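Side-chain contacts in probable aminotransferase (PDB 5YKR), which is a probable class-III aminotransferase of the pyridoxal-phosphate-dependent family, carrying its cofactor covalently on a lysine side chain: residues Q134-T137 against D141-R144; A125-L130 against A341-V346. All coordinates share one frame; numbering follows the deposited sequence.

Interaction 1 (Q134-T137 against D141-R144); sequences QVTT and DANR
Thr136 packs its methyl side against the first turns of helix 139-154, where CG2 lies 3.8 Å from Ala142 N and CB lies 4.0 Å from Asp141 CB. With chi1 at 67°, OG1 sits between the backbone N and carbonyl carbon and comes within 3.9 Å of Ala142 CB, but its hydrogen bond goes to Ser138 O in the connecting turn. This end is closely packed, carbon against helix backbone.

The other end is looser and bridged by water. Thr137 OG1 and Asp141 OD2 stay 3.6 Å apart, and water 1 accepts from Thr137 N (2.9 Å) and donates to Asp141 OD2 (2.8 Å), while water 2 bonds to Thr137 OG1. The other carboxylate oxygen, OD1, is gripped side-on by Arg144 NE and NH2, both at 3.0 Å and both above the same face of the carboxylate, so the salt bridge should help fix the rotation of the Asp141 group.

Strand 132-136 turns tightly into helix 139-154, a strand-turn-helix connection of the large domain. It edges the chain's seven-stranded sheet, where the second subunit hydrogen-bonds the Val135 backbone. Its antiparallel neighbour 295-299 supplies Trp297, touching Thr136 and Ala142, while Val135 packs on helix 333-346.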
# COMPACT_ATOMS: atom_id res chain seq x y z
N GLN A 134 3.76 3.31 14.02
CA GLN A 134 2.62 2.72 13.31
C GLN A 134 3.17 1.98 12.09
O GLN A 134 4.30 2.21 11.66
CB GLN A 134 1.63 3.81 12.85
CG GLN A 134 0.85 4.50 13.95
CD GLN A 134 -0.23 3.64 14.59
OE1 GLN A 134 -1.38 3.68 14.15
NE2 GLN A 134 0.12 2.90 15.72
N VAL A 135 2.37 1.09 11.53
CA VAL A 135 2.72 0.31 10.33
C VAL A 135 1.77 0.61 9.21
O VAL A 135 0.56 0.77 9.44
CB VAL A 135 2.68 -1.20 10.63
CG1 VAL A 135 3.01 -2.07 9.43
CG2 VAL A 135 3.58 -1.54 11.78
N THR A 136 2.30 0.69 8.01
CA THR A 136 1.52 0.85 6.77
C THR A 136 1.84 -0.30 5.79
O THR A 136 2.71 -1.14 6.08
CB THR A 136 1.80 2.19 6.11
OG1 THR A 136 3.15 2.17 5.66
CG2 THR A 136 1.50 3.37 7.01
N THR A 137 1.23 -0.27 4.61
CA THR A 137 1.58 -1.25 3.55
C THR A 137 2.61 -0.75 2.56
O THR A 137 2.94 -1.48 1.64
CB THR A 137 0.30 -1.78 2.86
OG1 THR A 137 -0.43 -0.70 2.31
CG2 THR A 137 -0.58 -2.52 3.83
N ASP A 141 2.63 5.26 1.71
CA ASP A 141 1.52 5.50 2.61
C ASP A 141 2.00 6.08 3.94
O ASP A 141 1.33 6.92 4.52
CB ASP A 141 0.74 4.21 2.84
CG ASP A 141 -0.16 3.85 1.71
OD1 ASP A 141 -0.25 4.61 0.70
OD2 ASP A 141 -0.84 2.80 1.86
N ALA A 142 3.15 5.62 4.44
CA ALA A 142 3.72 6.22 5.62
C ALA A 142 3.91 7.73 5.43
O ALA A 142 3.48 8.55 6.25
CB ALA A 142 5.01 5.54 6.05
N ASN A 143 4.48 8.10 4.29
CA ASN A 143 4.65 9.55 3.99
C ASN A 143 3.31 10.26 3.88
O ASN A 143 3.14 11.34 4.47
CB ASN A 143 5.52 9.72 2.75
CG ASN A 143 6.98 9.43 3.00
OD1 ASN A 143 7.50 9.68 4.08
ND2 ASN A 143 7.67 8.92 1.98
N ARG A 144 2.34 9.70 3.13
CA ARG A 144 1.04 10.36 2.98
C ARG A 144 0.38 10.59 4.32
O ARG A 144 -0.22 11.66 4.58
CB ARG A 144 0.05 9.44 2.14
CG ARG A 144 0.47 9.27 0.71
CD ARG A 144 -0.64 8.72 -0.12
NE ARG A 144 -1.22 7.43 0.24
CZ ARG A 144 -2.50 7.20 0.45
NH1 ARG A 144 -3.38 8.14 0.59
NH2 ARG A 144 -2.88 5.96 0.54
O HOH W 1 -1.04 1.58 4.37
O HOH W 2 -0.10 0.31 -0.16

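Interaction 2 (A125-L130 against A341-V346); sequences ARRFGL and ATFAEV
Arg127 leaves helix 115-128 extended, its CG trans to the backbone N (chi1 179°), until a bend at chi3 (-72°) brings the guanidinium up to the CD1 corner of the Phe343 ring. This is a helix-to-helix contact in the large domain of fold type I (aspartate aminotransferase-like), to which class-III aminotransferases belong, between the C-terminal end of helix 115-128 and the later part of helix 333-346.

The ring of Phe343 presents one corner to the arginine: CD1 stands over a face of the guanidinium, displaced toward its rim, and lies 3.7 Å from Arg127 NE. The two planes are inclined by 35°, so the groups meet at a slant rather than in a flat stack. Farther out, Arg127 NH2 comes within 2.9 Å of Phe343 O, and Phe343 CB is 4.0 Å from the same nitrogen.

The strongest polar partner of Arg127 lies outside the two segments: NE forms a salt bridge with Glu123, a turn earlier on the same helix, which also pairs with Arg126, and NH1 donates to the carbonyls of Pro268 and Met347. Several oxygens thus lie round the group, which probably stabilises its charge within a largely buried contact.

Phe128 adds an apolar element behind the arginine. Its ring stacks with Phe282, while one face receives Arg127 CG, which lies 3.7 Å above the ring plane and over its centre. Toward helix 333-346 the same ring offers its edge, near whose plane Phe343 CE1 lies, 4.3 Å from Phe128 CE2.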
# COMPACT_ATOMS: atom_id res chain seq x y z
N ALA A 125 11.56 1.43 18.89
CA ALA A 125 11.94 2.53 19.78
C ALA A 125 13.41 2.46 20.17
O ALA A 125 14.08 3.50 20.21
CB ALA A 125 11.03 2.54 20.99
N ARG A 126 13.90 1.26 20.44
CA ARG A 126 15.32 1.06 20.79
C ARG A 126 16.23 1.41 19.61
O ARG A 126 17.22 2.14 19.74
CB ARG A 126 15.58 -0.41 21.16
CG ARG A 126 17.03 -0.71 21.51
CD ARG A 126 17.34 -2.19 21.24
NE ARG A 126 17.37 -2.57 19.83
CZ ARG A 126 18.34 -2.28 18.99
NH1 ARG A 126 19.38 -1.51 19.36
NH2 ARG A 126 18.26 -2.70 17.75
N ARG A 127 15.88 0.89 18.44
CA ARG A 127 16.74 0.99 17.28
C ARG A 127 16.80 2.38 16.72
O ARG A 127 17.88 2.88 16.37
CB ARG A 127 16.22 -0.00 16.18
CG ARG A 127 17.00 0.01 14.90
CD ARG A 127 16.49 -1.06 13.97
NE ARG A 127 16.83 -2.43 14.38
CZ ARG A 127 17.82 -3.16 13.88
NH1 ARG A 127 18.62 -2.70 12.95
NH2 ARG A 127 17.97 -4.41 14.29
N PHE A 128 15.62 3.02 16.57
CA PHE A 128 15.54 4.26 15.83
C PHE A 128 15.33 5.50 16.71
O PHE A 128 15.32 6.64 16.22
CB PHE A 128 14.47 4.17 14.76
CG PHE A 128 14.75 3.15 13.69
CD1 PHE A 128 15.92 3.20 12.91
CD2 PHE A 128 13.85 2.12 13.46
CE1 PHE A 128 16.15 2.24 11.95
CE2 PHE A 128 14.08 1.18 12.50
CZ PHE A 128 15.25 1.22 11.75
N GLY A 129 15.22 5.30 18.03
CA GLY A 129 15.27 6.42 18.94
C GLY A 129 14.10 7.37 18.99
O GLY A 129 14.27 8.53 19.41
N LEU A 130 12.96 6.93 18.52
CA LEU A 130 11.71 7.61 18.66
C LEU A 130 10.74 6.66 19.37
O LEU A 130 10.74 5.44 19.08
CB LEU A 130 11.15 8.06 17.32
CG LEU A 130 11.91 9.11 16.54
CD1 LEU A 130 11.24 9.41 15.21
CD2 LEU A 130 12.03 10.37 17.32
N ALA A 341 11.54 -10.97 12.59
CA ALA A 341 12.69 -11.71 12.12
C ALA A 341 13.75 -10.82 11.51
O ALA A 341 14.95 -11.02 11.70
CB ALA A 341 12.25 -12.77 11.13
N THR A 342 13.33 -9.82 10.74
CA THR A 342 14.27 -8.94 10.12
C THR A 342 15.10 -8.16 11.13
O THR A 342 16.35 -8.09 11.02
CB THR A 342 13.52 -7.98 9.16
OG1 THR A 342 12.90 -8.75 8.12
CG2 THR A 342 14.47 -6.96 8.55
N PHE A 343 14.43 -7.53 12.10
CA PHE A 343 15.15 -6.75 13.07
C PHE A 343 15.98 -7.60 14.03
O PHE A 343 17.09 -7.20 14.42
CB PHE A 343 14.21 -5.84 13.84
CG PHE A 343 13.52 -4.80 12.99
CD1 PHE A 343 14.25 -3.96 12.16
CD2 PHE A 343 12.16 -4.60 13.06
CE1 PHE A 343 13.64 -2.98 11.37
CE2 PHE A 343 11.52 -3.60 12.31
CZ PHE A 343 12.27 -2.83 11.45
N ALA A 344 15.47 -8.77 14.39
CA ALA A 344 16.20 -9.61 15.40
C ALA A 344 17.38 -10.35 14.78
O ALA A 344 18.41 -10.52 15.42
CB ALA A 344 15.25 -10.59 16.02
N GLU A 345 17.20 -10.82 13.54
CA GLU A 345 18.13 -11.78 12.95
C GLU A 345 18.91 -11.30 11.75
O GLU A 345 19.96 -11.88 11.46
CB GLU A 345 17.41 -13.08 12.59
CG GLU A 345 16.59 -13.68 13.71
CD GLU A 345 17.40 -14.16 14.90
OE1 GLU A 345 18.60 -14.49 14.72
OE2 GLU A 345 16.83 -14.18 15.98
N VAL A 346 18.44 -10.25 11.07
CA VAL A 346 19.02 -9.87 9.78
C VAL A 346 19.78 -8.54 9.82
O VAL A 346 20.89 -8.45 9.37
CB VAL A 346 17.93 -9.86 8.69
CG1 VAL A 346 18.48 -9.42 7.35
CG2 VAL A 346 17.31 -11.24 8.56

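The centres of the two interactions lie about 17 Å apart and the pairs do not touch, yet the chain joins them directly: helix 115-128 ends at Phe128 and the chain turns at Gly129 into strand 132-136, so interaction 1 is nested within the loop that interaction 2 closes. Helix 333-346 relates to both, since its Gln335 bonds Thr136 O and touches Val135 and Thr137, while Phe343 serves interaction 2. Toward the cofactor, Asn143 ND2 hydrogen-bonds Asp259 OD2; Asp259 is probably the aspartate that in this fold pairs with the pyridine nitrogen, making Asn143 second-shell. Thr342 makes a weak hydrogen bond to Ile288 O, two residues beyond the cofactor-bearing Lys286.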